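Local structure of phenazine biosynthesis protein, PhzF family (Bacillus anthracis, 3EDN) at residues T80-R85 against A286-Y291; G88-K93 against I107-N112; Q127-A132 against L189-N194; S196-C201 against G234-Y239. The protein is probably an enzyme of the PhzF family, named for phenazine biosynthesis and built on the diaminopimelate epimerase-like fold, and may act as an isomerase. All blocks are in the same frame, centred on the assembly; numbering follows the deposited sequence.

Contact 1: T80-R85 against A286-Y291; sequences TIYALR and AGTAVY
Tyr82 carries this contact for helix 74-86, laying its ring against the backbone and side chains of Thr288 and Ala289. At this tyrosine, chi1 of 179° sets CG anti to the backbone N and sends the ring out toward Ala289 on strand 282-298. The root of the ring meets a methyl, Tyr82 CG lying 3.6 Å from Ala289 CB. In the diaminopimelate epimerase-like fold each lobe wraps strands around a central helix; here the helix is 74-86 and the strand returns to the N-terminal lobe from the far end of the chain. Further out, Ala289 O sits over one face of the ring, displaced toward the rim and 3.0 Å from Tyr82 CZ. The phenol OH gains no hydrogen bond from this oxygen, since the angle is poor. On the CE1 side of the same ring, Tyr82 CE1 lies 3.3 Å from Thr288 OG1, which comes in obliquely and is itself hydrogen-bonded to Thr117 O. Beyond Tyr82, Ala83 and Leu84 face other strands of the lobe, touching Tyr9 of strand 3-11 and Val51 of strand 48-52 respectively.

Contact 2: G88-K93 against I107-N112; sequences GLLEEK and IQIGVN
Leu90 swings CG next to its own backbone N (chi1 -68°) and then runs straight on to CD1 (chi2 -177°), while Ile109 does much the same with CG1 and extends through chi2 of 168°. The two outstretched branches approach obliquely and meet by their end methyls, Leu90 CD1 lying 3.8 Å from Ile109 CD1. The same isoleucine methyl also lies 4.3 Å from the carbonyl oxygen Lys93 O, a loose approach and no bond. One partner lies in a strand, the other in a loop: Ile109 sits in strand 103-111, and Leu90 in the connection that leaves helix 74-86, the helix enclosed by the first lobe of the diaminopimelate epimerase-like fold, and leads into strand 95-100. That connection starts with a Schellman motif ending at Gly88, whose positive phi suits glycine, and further on it turns sharply at Glu92, the centre of an inverse gamma turn, with a weak bond from Lys93 N to Glu91 O. On the strand side, Ile109 is tied to Ala94 by backbone hydrogen bonding, and its side chain also touches Arg85 of the helix, as Leu90 does; Leu84 adds a further neighbour for Leu90. No hydrogen bond or charge pair joins the segments, and a methyl-to-methyl touch has no preferred direction: the loop after the helix meets strand 103-111 through apolar, nondirectional contact.

Contact 3: Q127-A132 against L189-N194; sequences QFKDFA and LKEIPN
This is a surface contact in the second lobe of the diaminopimelate epimerase-like fold, the lobe built round helix 230-244, between the end of edge strand 127-130 and the loop that leads from helix 185-188 into strand 196-201, with Lys129 and Phe131 meeting Leu189, Glu191 and Ile192. The strand pairs with 156-159, and the loop segment leans on that neighbour too: Tyr157 touches Leu189, Glu191 and Ile192, and Trp163 of the next strand is touched by both Lys129 and Ile192. Lys129 runs almost straight through its methylenes, then bends at its last torsion (chi4 -74°). Its CD is where the loop is met, crossing two side chains at about right angles: it lies 4.1 Å from Glu191 OE2 and, as an apolar touch, 4.2 Å from Ile192 CD1. Glu191, bent at its second torsion, presents its carboxylate to the lysine, but NZ of Lys129 stays 4.4 Å from Glu191 OE2, too far for a salt bridge. Two residues further along the first segment, Phe131 makes a second, separate touch. Its ring reaches Leu189 from an oblique direction, CE1 of Phe131 standing 4.0 Å from Leu189 CD2, the two side chains crossing at about a right angle. The side chain of Ile192 is about 6 Å from a bound sulfate, which probably came from the crystallisation liquor. With no hydrogen bond between them, the segments meet by apolar touches, and the lysine and glutamate charges, both at the surface, would add at most a modest, solvent-weakened attraction.

Contact 4: S196-C201 against G234-Y239; sequences SIHPIC and GVMGAY
Met236, deposited as selenomethionine, puts its selenium against the imidazole of His198: SE of Met236 stands 3.4 Å from His198 NE2. Helix 230-244, which carries it, is the one that the second lobe of the diaminopimelate epimerase-like fold curls its strands round, and strand 196-201 belongs to that wall; the short segments approach to 10.9 Å between axes and cross at -48°. The selenium is 4.2 Å from the centroid of the His198 ring and 53° off the normal, an oblique approach. The Met236 chain bends at its last torsion (chi3 67°), which turns the terminal methyl toward Ile200, with Met236 CE 3.8 Å from Ile200 CG2. That same isoleucine methyl lies in the plane of the His198 ring, at its edge. The other branch of Ile200 occupies the crowded position between backbone N and carbonyl carbon, and its end reaches one turn along the helix, CD1 of Ile200 lying 3.8 Å from Tyr239 CE2. Beyond this first shell, Met211 touches both Ile200 and Met236, Val256 borders Met236, and Gln258 borders His198. The imidazole is also held by a partner on strand 211-216: His198 ND1 is hydrogen-bonded to His215 ND1, and the two rings meet. The Tyr239 ring likewise meets that of Tyr243, and Tyr239 OH is hydrogen-bonded to the backbone carbonyl, Pro154 O.

In the fold
The four contacts fall into two pairs on opposite sides of the chain's centre, one for each lobe of the diaminopimelate epimerase-like fold. Contacts 1 and 2, with centres about 9 Å apart, are joined through helix 74-86: it carries one segment of contact 1, and its end runs into the loop of contact 2, with a probable hydrogen bond between Leu84 O and Leu89 N. Contacts 3 and 4, about 13 Å apart between centres, are joined by Phe128, whose ring lies against helix 230-244 at Ala238 and Tyr239. Between the pairs, centres lie 23 to 38 Å apart. Along the chain contact 2 closes before contact 3 opens, contact 4 follows, and contact 1 spans them all, because strand 282-298 returns the chain to the first lobe.

Contact 1: T80-R85 against A286-Y291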
loop_
_atom_site.group_PDB
_atom_site.type_symbol
_atom_site.label_atom_id
_atom_site.label_comp_id
_atom_site.label_asym_id
_atom_site.label_seq_id
_atom_site.Cartn_x
_atom_site.Cartn_y
_atom_site.Cartn_z
ATOM N N THR A 80 -16.582 6.028 -9.541
ATOM C CA THR A 80 -15.338 6.797 -9.345
ATOM C C THR A 80 -14.978 7.624 -10.573
ATOM O O THR A 80 -14.677 8.818 -10.464
ATOM C CB THR A 80 -14.167 5.893 -8.935
ATOM O OG1 THR A 80 -14.489 5.229 -7.704
ATOM C CG2 THR A 80 -12.880 6.690 -8.736
ATOM N N ILE A 81 -15.030 7.015 -11.754
ATOM C CA ILE A 81 -14.728 7.785 -12.952
ATOM C C ILE A 81 -15.796 8.857 -13.176
ATOM O O ILE A 81 -15.477 9.969 -13.574
ATOM C CB ILE A 81 -14.548 6.906 -14.191
ATOM C CG1 ILE A 81 -13.472 5.852 -13.945
ATOM C CG2 ILE A 81 -14.196 7.770 -15.417
ATOM C CD1 ILE A 81 -12.163 6.413 -13.422
ATOM N N TYR A 82 -17.064 8.536 -12.938
ATOM C CA TYR A 82 -18.094 9.566 -13.030
ATOM C C TYR A 82 -17.753 10.763 -12.113
ATOM O O TYR A 82 -17.840 11.932 -12.519
ATOM C CB TYR A 82 -19.457 8.990 -12.631
ATOM C CG TYR A 82 -20.545 10.031 -12.693
ATOM C CD1 TYR A 82 -21.303 10.221 -13.848
ATOM C CD2 TYR A 82 -20.786 10.862 -11.605
ATOM C CE1 TYR A 82 -22.284 11.199 -13.912
ATOM C CE2 TYR A 82 -21.783 11.835 -11.653
ATOM C CZ TYR A 82 -22.514 12.002 -12.809
ATOM O OH TYR A 82 -23.475 12.987 -12.827
ATOM N N ALA A 83 -17.406 10.479 -10.862
ATOM C CA ALA A 83 -17.086 11.555 -9.928
ATOM C C ALA A 83 -15.877 12.366 -10.388
ATOM O O ALA A 83 -15.904 13.604 -10.380
ATOM C CB ALA A 83 -16.854 10.980 -8.549
ATOM N N LEU A 84 -14.821 11.682 -10.809
ATOM C CA LEU A 84 -13.643 12.414 -11.302
ATOM C C LEU A 84 -14.000 13.305 -12.479
ATOM O O LEU A 84 -13.600 14.468 -12.542
ATOM C CB LEU A 84 -12.520 11.456 -11.706
ATOM C CG LEU A 84 -11.850 10.641 -10.606
ATOM C CD1 LEU A 84 -11.001 9.526 -11.169
ATOM C CD2 LEU A 84 -10.962 11.558 -9.754
ATOM N N ARG A 85 -14.746 12.762 -13.425
ATOM C CA ARG A 85 -15.099 13.524 -14.610
ATOM C C ARG A 85 -15.979 14.720 -14.251
ATOM O O ARG A 85 -15.685 15.853 -14.647
ATOM C CB ARG A 85 -15.782 12.606 -15.629
ATOM C CG ARG A 85 -16.445 13.325 -16.793
ATOM C CD ARG A 85 -15.468 13.682 -17.903
ATOM N NE ARG A 85 -16.218 14.133 -19.071
ATOM C CZ ARG A 85 -15.844 13.970 -20.334
ATOM N NH1 ARG A 85 -14.704 13.364 -20.637
ATOM N NH2 ARG A 85 -16.626 14.418 -21.303
ATOM N N ALA A 286 -22.437 0.109 -19.428
ATOM C CA ALA A 286 -22.236 1.515 -19.107
ATOM C C ALA A 286 -23.260 1.951 -18.086
ATOM O O ALA A 286 -24.392 1.468 -18.071
ATOM C CB ALA A 286 -22.344 2.382 -20.354
ATOM N N GLY A 287 -22.876 2.908 -17.251
ATOM C CA GLY A 287 -23.818 3.446 -16.310
ATOM C C GLY A 287 -23.475 4.888 -16.036
ATOM O O GLY A 287 -22.350 5.346 -16.297
ATOM N N THR A 288 -24.462 5.613 -15.541
ATOM C CA THR A 288 -24.194 6.917 -14.982
ATOM C C THR A 288 -24.092 6.751 -13.467
ATOM O O THR A 288 -24.149 5.631 -12.949
ATOM C CB THR A 288 -25.250 7.980 -15.396
ATOM O OG1 THR A 288 -24.751 9.294 -15.083
ATOM C CG2 THR A 288 -26.580 7.745 -14.698
ATOM N N ALA A 289 -23.902 7.860 -12.760
ATOM C CA ALA A 289 -23.806 7.831 -11.294
ATOM C C ALA A 289 -24.215 9.190 -10.766
ATOM O O ALA A 289 -24.465 10.128 -11.530
ATOM C CB ALA A 289 -22.384 7.488 -10.843
ATOM N N VAL A 290 -24.271 9.308 -9.445
ATOM C CA VAL A 290 -24.727 10.553 -8.832
ATOM C C VAL A 290 -24.089 10.740 -7.457
ATOM O O VAL A 290 -23.950 9.787 -6.698
ATOM C CB VAL A 290 -26.280 10.604 -8.736
ATOM C CG1 VAL A 290 -26.803 9.566 -7.760
ATOM C CG2 VAL A 290 -26.762 11.976 -8.343
ATOM N N TYR A 291 -23.691 11.978 -7.165
ATOM C CA TYR A 291 -23.205 12.360 -5.835
ATOM C C TYR A 291 -24.287 12.112 -4.795
ATOM O O TYR A 291 -25.452 12.473 -5.009
ATOM C CB TYR A 291 -22.882 13.858 -5.854
ATOM C CG TYR A 291 -22.601 14.454 -4.487
ATOM C CD1 TYR A 291 -21.307 14.442 -3.956
ATOM C CD2 TYR A 291 -23.617 15.015 -3.723
ATOM C CE1 TYR A 291 -21.038 14.985 -2.706
ATOM C CE2 TYR A 291 -23.363 15.550 -2.463
ATOM C CZ TYR A 291 -22.060 15.551 -1.980
ATOM O OH TYR A 291 -21.789 16.088 -0.720
#

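Contact 2: G88-K93 against I107-N112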
loop_
_atom_site.group_PDB
_atom_site.type_symbol
_atom_site.label_atom_id
_atom_site.label_comp_id
_atom_site.label_asym_id
_atom_site.label_seq_id
_atom_site.Cartn_x
_atom_site.Cartn_y
_atom_site.Cartn_z
ATOM N N GLY A 88 -14.314 17.751 -12.551
ATOM C CA GLY A 88 -13.218 18.452 -13.235
ATOM C C GLY A 88 -11.832 17.939 -12.904
ATOM O O GLY A 88 -10.843 18.677 -12.989
ATOM N N LEU A 89 -11.753 16.659 -12.539
ATOM C CA LEU A 89 -10.515 16.053 -12.032
ATOM C C LEU A 89 -9.813 15.165 -13.060
ATOM O O LEU A 89 -8.785 14.554 -12.734
ATOM C CB LEU A 89 -10.800 15.253 -10.744
ATOM C CG LEU A 89 -11.322 16.115 -9.589
ATOM C CD1 LEU A 89 -11.788 15.234 -8.422
ATOM C CD2 LEU A 89 -10.225 17.064 -9.108
ATOM N N LEU A 90 -10.359 15.120 -14.279
ATOM C CA LEU A 90 -9.760 14.369 -15.385
ATOM C C LEU A 90 -9.277 15.270 -16.522
ATOM O O LEU A 90 -9.714 16.410 -16.646
ATOM C CB LEU A 90 -10.791 13.398 -15.973
ATOM C CG LEU A 90 -11.245 12.232 -15.105
ATOM C CD1 LEU A 90 -12.202 11.337 -15.869
ATOM C CD2 LEU A 90 -10.072 11.417 -14.578
ATOM N N GLU A 91 -8.404 14.730 -17.367
ATOM C CA GLU A 91 -8.013 15.422 -18.592
ATOM C C GLU A 91 -9.172 15.503 -19.597
ATOM O O GLU A 91 -10.171 14.779 -19.464
ATOM C CB GLU A 91 -6.793 14.750 -19.229
ATOM C CG GLU A 91 -5.507 14.873 -18.398
ATOM C CD GLU A 91 -4.243 14.548 -19.200
ATOM O OE1 GLU A 91 -3.986 15.220 -20.232
ATOM O OE2 GLU A 91 -3.498 13.632 -18.782
ATOM N N GLU A 92 -9.044 16.401 -20.579
ATOM C CA GLU A 92 -10.042 16.568 -21.637
ATOM C C GLU A 92 -9.942 15.463 -22.669
ATOM O O GLU A 92 -9.351 15.650 -23.736
ATOM C CB GLU A 92 -9.851 17.891 -22.382
ATOM C CG GLU A 92 -10.099 19.140 -21.576
ATOM C CD GLU A 92 -9.768 20.383 -22.371
ATOM O OE1 GLU A 92 -8.549 20.626 -22.597
ATOM O OE2 GLU A 92 -10.724 21.101 -22.760
ATOM N N LYS A 93 -10.503 14.309 -22.357
ATOM C CA LYS A 93 -10.560 13.220 -23.320
ATOM C C LYS A 93 -11.745 12.309 -23.014
ATOM O O LYS A 93 -12.262 12.311 -21.888
ATOM C CB LYS A 93 -9.237 12.448 -23.346
ATOM C CG LYS A 93 -9.087 11.501 -24.525
ATOM C CD LYS A 93 -9.716 12.052 -25.801
ATOM C CE LYS A 93 -9.800 10.974 -26.867
ATOM N NZ LYS A 93 -10.163 9.650 -26.288
ATOM N N ILE A 107 -11.478 2.549 -20.535
ATOM C CA ILE A 107 -12.770 3.113 -20.159
ATOM C C ILE A 107 -13.178 4.161 -21.167
ATOM O O ILE A 107 -12.342 4.959 -21.588
ATOM C CB ILE A 107 -12.650 3.819 -18.784
ATOM C CG1 ILE A 107 -12.163 2.839 -17.716
ATOM C CG2 ILE A 107 -13.943 4.560 -18.396
ATOM C CD1 ILE A 107 -13.010 1.599 -17.533
ATOM N N GLN A 108 -14.449 4.159 -21.579
ATOM C CA GLN A 108 -14.968 5.225 -22.434
ATOM C C GLN A 108 -15.869 6.121 -21.615
ATOM O O GLN A 108 -16.638 5.652 -20.793
ATOM C CB GLN A 108 -15.784 4.648 -23.588
ATOM C CG GLN A 108 -15.168 3.434 -24.218
ATOM C CD GLN A 108 -13.785 3.706 -24.738
ATOM O OE1 GLN A 108 -13.522 4.770 -25.309
ATOM N NE2 GLN A 108 -12.883 2.747 -24.552
ATOM N N ILE A 109 -15.784 7.416 -21.867
ATOM C CA ILE A 109 -16.596 8.387 -21.170
ATOM C C ILE A 109 -17.453 9.084 -22.205
ATOM O O ILE A 109 -16.929 9.692 -23.150
ATOM C CB ILE A 109 -15.720 9.410 -20.426
ATOM C CG1 ILE A 109 -14.775 8.671 -19.474
ATOM C CG2 ILE A 109 -16.614 10.429 -19.706
ATOM C CD1 ILE A 109 -13.661 9.525 -18.876
ATOM N N GLY A 110 -18.767 8.970 -22.040
ATOM C CA GLY A 110 -19.698 9.499 -23.024
ATOM C C GLY A 110 -20.811 10.265 -22.344
ATOM O O GLY A 110 -20.797 10.445 -21.133
ATOM N N VAL A 111 -21.761 10.739 -23.136
ATOM C CA VAL A 111 -22.959 11.376 -22.612
ATOM C C VAL A 111 -24.162 10.717 -23.256
ATOM O O VAL A 111 -24.174 10.514 -24.475
ATOM C CB VAL A 111 -22.992 12.879 -22.932
ATOM C CG1 VAL A 111 -21.766 13.575 -22.369
ATOM C CG2 VAL A 111 -23.103 13.104 -24.446
ATOM N N ASN A 112 -25.165 10.368 -22.453
ATOM C CA ASN A 112 -26.385 9.783 -23.004
ATOM C C ASN A 112 -27.319 10.867 -23.555
ATOM O O ASN A 112 -26.942 12.039 -23.614
ATOM C CB ASN A 112 -27.088 8.874 -21.988
ATOM C CG ASN A 112 -27.982 9.637 -21.033
ATOM O OD1 ASN A 112 -27.862 10.855 -20.886
ATOM N ND2 ASN A 112 -28.891 8.920 -20.375
#

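Contact 3: Q127-A132 against L189-N194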
loop_
_atom_site.group_PDB
_atom_site.type_symbol
_atom_site.label_atom_id
_atom_site.label_comp_id
_atom_site.label_asym_id
_atom_site.label_seq_id
_atom_site.Cartn_x
_atom_site.Cartn_y
_atom_site.Cartn_z
ATOM N N GLN A 127 -20.126 -16.767 -20.919
ATOM C CA GLN A 127 -20.215 -18.220 -20.851
ATOM C C GLN A 127 -21.561 -18.587 -20.250
ATOM O O GLN A 127 -22.007 -17.969 -19.280
ATOM C CB GLN A 127 -19.130 -18.774 -19.935
ATOM C CG GLN A 127 -17.724 -18.426 -20.343
ATOM C CD GLN A 127 -16.748 -18.913 -19.304
ATOM O OE1 GLN A 127 -16.502 -20.111 -19.199
ATOM N NE2 GLN A 127 -16.229 -17.996 -18.489
ATOM N N PHE A 128 -22.199 -19.612 -20.815
ATOM C CA PHE A 128 -23.432 -20.172 -20.263
ATOM C C PHE A 128 -23.315 -21.678 -20.037
ATOM O O PHE A 128 -22.624 -22.370 -20.791
ATOM C CB PHE A 128 -24.595 -19.933 -21.226
ATOM C CG PHE A 128 -24.980 -18.484 -21.387
ATOM C CD1 PHE A 128 -25.695 -17.821 -20.400
ATOM C CD2 PHE A 128 -24.648 -17.802 -22.542
ATOM C CE1 PHE A 128 -26.049 -16.482 -20.546
ATOM C CE2 PHE A 128 -24.999 -16.462 -22.713
ATOM C CZ PHE A 128 -25.699 -15.797 -21.711
ATOM N N LYS A 129 -24.024 -22.174 -19.024
ATOM C CA LYS A 129 -24.219 -23.617 -18.812
ATOM C C LYS A 129 -25.692 -23.846 -18.488
ATOM O O LYS A 129 -26.285 -23.053 -17.764
ATOM C CB LYS A 129 -23.379 -24.089 -17.629
ATOM C CG LYS A 129 -21.905 -23.776 -17.740
ATOM C CD LYS A 129 -21.130 -24.265 -16.507
ATOM C CE LYS A 129 -19.618 -24.151 -16.704
ATOM N NZ LYS A 129 -19.086 -25.198 -17.645
ATOM N N ASP A 130 -26.298 -24.922 -18.994
ATOM C CA ASP A 130 -27.700 -25.191 -18.664
ATOM C C ASP A 130 -27.849 -25.572 -17.192
ATOM O O ASP A 130 -26.955 -26.169 -16.606
ATOM C CB ASP A 130 -28.305 -26.275 -19.574
ATOM C CG ASP A 130 -28.863 -25.708 -20.878
ATOM O OD1 ASP A 130 -28.552 -24.546 -21.235
ATOM O OD2 ASP A 130 -29.632 -26.427 -21.560
ATOM N N PHE A 131 -28.963 -25.174 -16.592
ATOM C CA PHE A 131 -29.277 -25.574 -15.236
ATOM C C PHE A 131 -30.032 -26.885 -15.306
ATOM O O PHE A 131 -31.097 -26.951 -15.922
ATOM C CB PHE A 131 -30.128 -24.508 -14.545
ATOM C CG PHE A 131 -30.711 -24.962 -13.241
ATOM C CD1 PHE A 131 -29.913 -25.068 -12.113
ATOM C CD2 PHE A 131 -32.055 -25.278 -13.141
ATOM C CE1 PHE A 131 -30.444 -25.484 -10.911
ATOM C CE2 PHE A 131 -32.599 -25.697 -11.940
ATOM C CZ PHE A 131 -31.791 -25.803 -10.820
ATOM N N ALA A 132 -29.481 -27.919 -14.674
ATOM C CA ALA A 132 -30.061 -29.255 -14.774
ATOM C C ALA A 132 -30.711 -29.729 -13.481
ATOM O O ALA A 132 -31.150 -30.879 -13.393
ATOM C CB ALA A 132 -29.007 -30.248 -15.234
ATOM N N LEU A 189 -28.071 -25.646 -6.521
ATOM C CA LEU A 189 -27.166 -25.323 -7.629
ATOM C C LEU A 189 -25.963 -26.256 -7.694
ATOM O O LEU A 189 -24.838 -25.829 -7.447
ATOM C CB LEU A 189 -26.674 -23.874 -7.507
ATOM C CG LEU A 189 -27.759 -22.795 -7.376
ATOM C CD1 LEU A 189 -27.140 -21.428 -7.121
ATOM C CD2 LEU A 189 -28.656 -22.771 -8.609
ATOM N N LYS A 190 -26.201 -27.518 -8.049
ATOM C CA LYS A 190 -25.156 -28.551 -7.991
ATOM C C LYS A 190 -23.906 -28.197 -8.799
ATOM O O LYS A 190 -22.773 -28.387 -8.337
ATOM C CB LYS A 190 -25.699 -29.894 -8.483
ATOM C CG LYS A 190 -26.993 -30.323 -7.835
ATOM C CD LYS A 190 -26.841 -30.482 -6.337
ATOM C CE LYS A 190 -28.043 -31.208 -5.761
ATOM N NZ LYS A 190 -27.875 -31.454 -4.305
ATOM N N GLU A 191 -24.122 -27.688 -10.008
ATOM C CA GLU A 191 -23.030 -27.436 -10.939
ATOM C C GLU A 191 -22.116 -26.310 -10.458
ATOM O O GLU A 191 -20.889 -26.403 -10.575
ATOM C CB GLU A 191 -23.583 -27.128 -12.335
ATOM C CG GLU A 191 -22.519 -26.823 -13.383
ATOM C CD GLU A 191 -21.699 -28.035 -13.779
ATOM O OE1 GLU A 191 -22.051 -29.165 -13.381
ATOM O OE2 GLU A 191 -20.696 -27.851 -14.502
ATOM N N ILE A 192 -22.722 -25.246 -9.929
ATOM C CA ILE A 192 -21.975 -24.091 -9.425
ATOM C C ILE A 192 -22.578 -23.641 -8.097
ATOM O O ILE A 192 -23.358 -22.685 -8.039
ATOM C CB ILE A 192 -21.972 -22.902 -10.421
ATOM C CG1 ILE A 192 -21.761 -23.391 -11.862
ATOM C CG2 ILE A 192 -20.917 -21.873 -10.014
ATOM C CD1 ILE A 192 -21.540 -22.257 -12.880
ATOM N N PRO A 193 -22.224 -24.344 -7.016
ATOM C CA PRO A 193 -22.884 -24.165 -5.728
ATOM C C PRO A 193 -22.750 -22.761 -5.147
ATOM O O PRO A 193 -23.581 -22.370 -4.334
ATOM C CB PRO A 193 -22.178 -25.190 -4.820
ATOM C CG PRO A 193 -21.488 -26.118 -5.730
ATOM C CD PRO A 193 -21.173 -25.378 -6.977
ATOM N N ASN A 194 -21.723 -22.016 -5.554
ATOM C CA ASN A 194 -21.495 -20.685 -5.006
ATOM C C ASN A 194 -21.983 -19.557 -5.909
ATOM O O ASN A 194 -21.645 -18.403 -5.684
ATOM C CB ASN A 194 -20.014 -20.475 -4.656
ATOM C CG ASN A 194 -19.140 -20.282 -5.881
ATOM O OD1 ASN A 194 -19.381 -20.870 -6.941
ATOM N ND2 ASN A 194 -18.103 -19.454 -5.735
#

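Contact 4: S196-C201 against G234-Y239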
loop_
_atom_site.group_PDB
_atom_site.type_symbol
_atom_site.label_atom_id
_atom_site.label_comp_id
_atom_site.label_asym_id
_atom_site.label_seq_id
_atom_site.Cartn_x
_atom_site.Cartn_y
_atom_site.Cartn_z
ATOM N N SER A 196 -24.513 -16.742 -7.472
ATOM C CA SER A 196 -25.657 -15.941 -7.066
ATOM C C SER A 196 -26.850 -16.348 -7.934
ATOM O O SER A 196 -26.693 -17.075 -8.928
ATOM C CB SER A 196 -25.354 -14.468 -7.304
ATOM O OG SER A 196 -24.910 -14.288 -8.638
ATOM N N ILE A 197 -28.039 -15.894 -7.548
ATOM C CA ILE A 197 -29.252 -16.142 -8.323
ATOM C C ILE A 197 -29.897 -14.826 -8.750
ATOM O O ILE A 197 -30.181 -13.964 -7.914
ATOM C CB ILE A 197 -30.287 -17.012 -7.545
ATOM C CG1 ILE A 197 -29.670 -18.375 -7.208
ATOM C CG2 ILE A 197 -31.564 -17.184 -8.398
ATOM C CD1 ILE A 197 -30.599 -19.322 -6.434
ATOM N N HIS A 198 -30.126 -14.691 -10.059
ATOM C CA HIS A 198 -30.611 -13.436 -10.606
ATOM C C HIS A 198 -31.868 -13.634 -11.458
ATOM O O HIS A 198 -31.793 -13.756 -12.696
ATOM C CB HIS A 198 -29.516 -12.779 -11.448
ATOM C CG HIS A 198 -29.710 -11.303 -11.606
ATOM N ND1 HIS A 198 -28.996 -10.380 -10.877
ATOM C CD2 HIS A 198 -30.584 -10.593 -12.362
ATOM C CE1 HIS A 198 -29.388 -9.162 -11.205
ATOM N NE2 HIS A 198 -30.364 -9.262 -12.091
ATOM N N PRO A 199 -33.035 -13.670 -10.803
ATOM C CA PRO A 199 -34.290 -13.823 -11.537
ATOM C C PRO A 199 -34.558 -12.628 -12.437
ATOM O O PRO A 199 -34.158 -11.500 -12.118
ATOM C CB PRO A 199 -35.339 -13.917 -10.429
ATOM C CG PRO A 199 -34.565 -14.328 -9.193
ATOM C CD PRO A 199 -33.237 -13.617 -9.346
ATOM N N ILE A 200 -35.210 -12.879 -13.567
ATOM C CA ILE A 200 -35.470 -11.843 -14.555
ATOM C C ILE A 200 -36.887 -11.941 -15.119
ATOM O O ILE A 200 -37.530 -13.004 -15.051
ATOM C CB ILE A 200 -34.467 -11.881 -15.739
ATOM C CG1 ILE A 200 -34.635 -13.168 -16.563
ATOM C CG2 ILE A 200 -33.045 -11.717 -15.226
ATOM C CD1 ILE A 200 -33.939 -13.159 -17.887
ATOM N N CYS A 201 -37.387 -10.822 -15.628
ATOM C CA CYS A 201 -38.574 -10.856 -16.500
ATOM C C CYS A 201 -38.525 -9.715 -17.510
ATOM O O CYS A 201 -37.755 -8.763 -17.348
ATOM C CB CYS A 201 -39.876 -10.814 -15.702
ATOM S SG CYS A 201 -40.061 -9.365 -14.647
ATOM N N GLY A 234 -24.523 -7.556 -17.384
ATOM C CA GLY A 234 -23.835 -7.974 -18.603
ATOM C C GLY A 234 -24.295 -9.357 -19.044
ATOM O O GLY A 234 -24.533 -9.604 -20.246
ATOM N N VAL A 235 -24.417 -10.276 -18.085
ATOM C CA VAL A 235 -24.960 -11.606 -18.377
ATOM C C VAL A 235 -26.375 -11.510 -18.936
ATOM O O VAL A 235 -26.688 -12.187 -19.914
ATOM C CB VAL A 235 -24.907 -12.520 -17.143
ATOM C CG1 VAL A 235 -25.554 -13.880 -17.438
ATOM C CG2 VAL A 235 -23.457 -12.693 -16.713
HETATM N N MSE A 236 -27.209 -10.641 -18.365
HETATM C CA MSE A 236 -28.578 -10.489 -18.853
HETATM C C MSE A 236 -28.592 -10.016 -20.297
HETATM O O MSE A 236 -29.436 -10.453 -21.078
HETATM C CB MSE A 236 -29.366 -9.499 -17.991
HETATM C CG MSE A 236 -29.674 -10.007 -16.613
HETATM SE SE MSE A 236 -30.333 -8.590 -15.457
HETATM C CE MSE A 236 -32.021 -8.261 -16.375
ATOM N N GLY A 237 -27.674 -9.118 -20.650
ATOM C CA GLY A 237 -27.597 -8.632 -22.037
ATOM C C GLY A 237 -27.227 -9.753 -22.990
ATOM O O GLY A 237 -27.818 -9.895 -24.066
ATOM N N ALA A 238 -26.227 -10.540 -22.609
ATOM C CA ALA A 238 -25.827 -11.680 -23.431
ATOM C C ALA A 238 -26.972 -12.668 -23.557
ATOM O O ALA A 238 -27.177 -13.253 -24.615
ATOM C CB ALA A 238 -24.623 -12.365 -22.840
ATOM N N TYR A 239 -27.677 -12.889 -22.457
ATOM C CA TYR A 239 -28.814 -13.791 -22.432
ATOM C C TYR A 239 -29.890 -13.283 -23.390
ATOM O O TYR A 239 -30.441 -14.043 -24.190
ATOM C CB TYR A 239 -29.350 -13.879 -20.999
ATOM C CG TYR A 239 -30.503 -14.827 -20.825
ATOM C CD1 TYR A 239 -30.300 -16.125 -20.362
ATOM C CD2 TYR A 239 -31.804 -14.421 -21.087
ATOM C CE1 TYR A 239 -31.366 -16.992 -20.190
ATOM C CE2 TYR A 239 -32.875 -15.282 -20.912
ATOM C CZ TYR A 239 -32.651 -16.563 -20.492
ATOM O OH TYR A 239 -33.731 -17.379 -20.303
#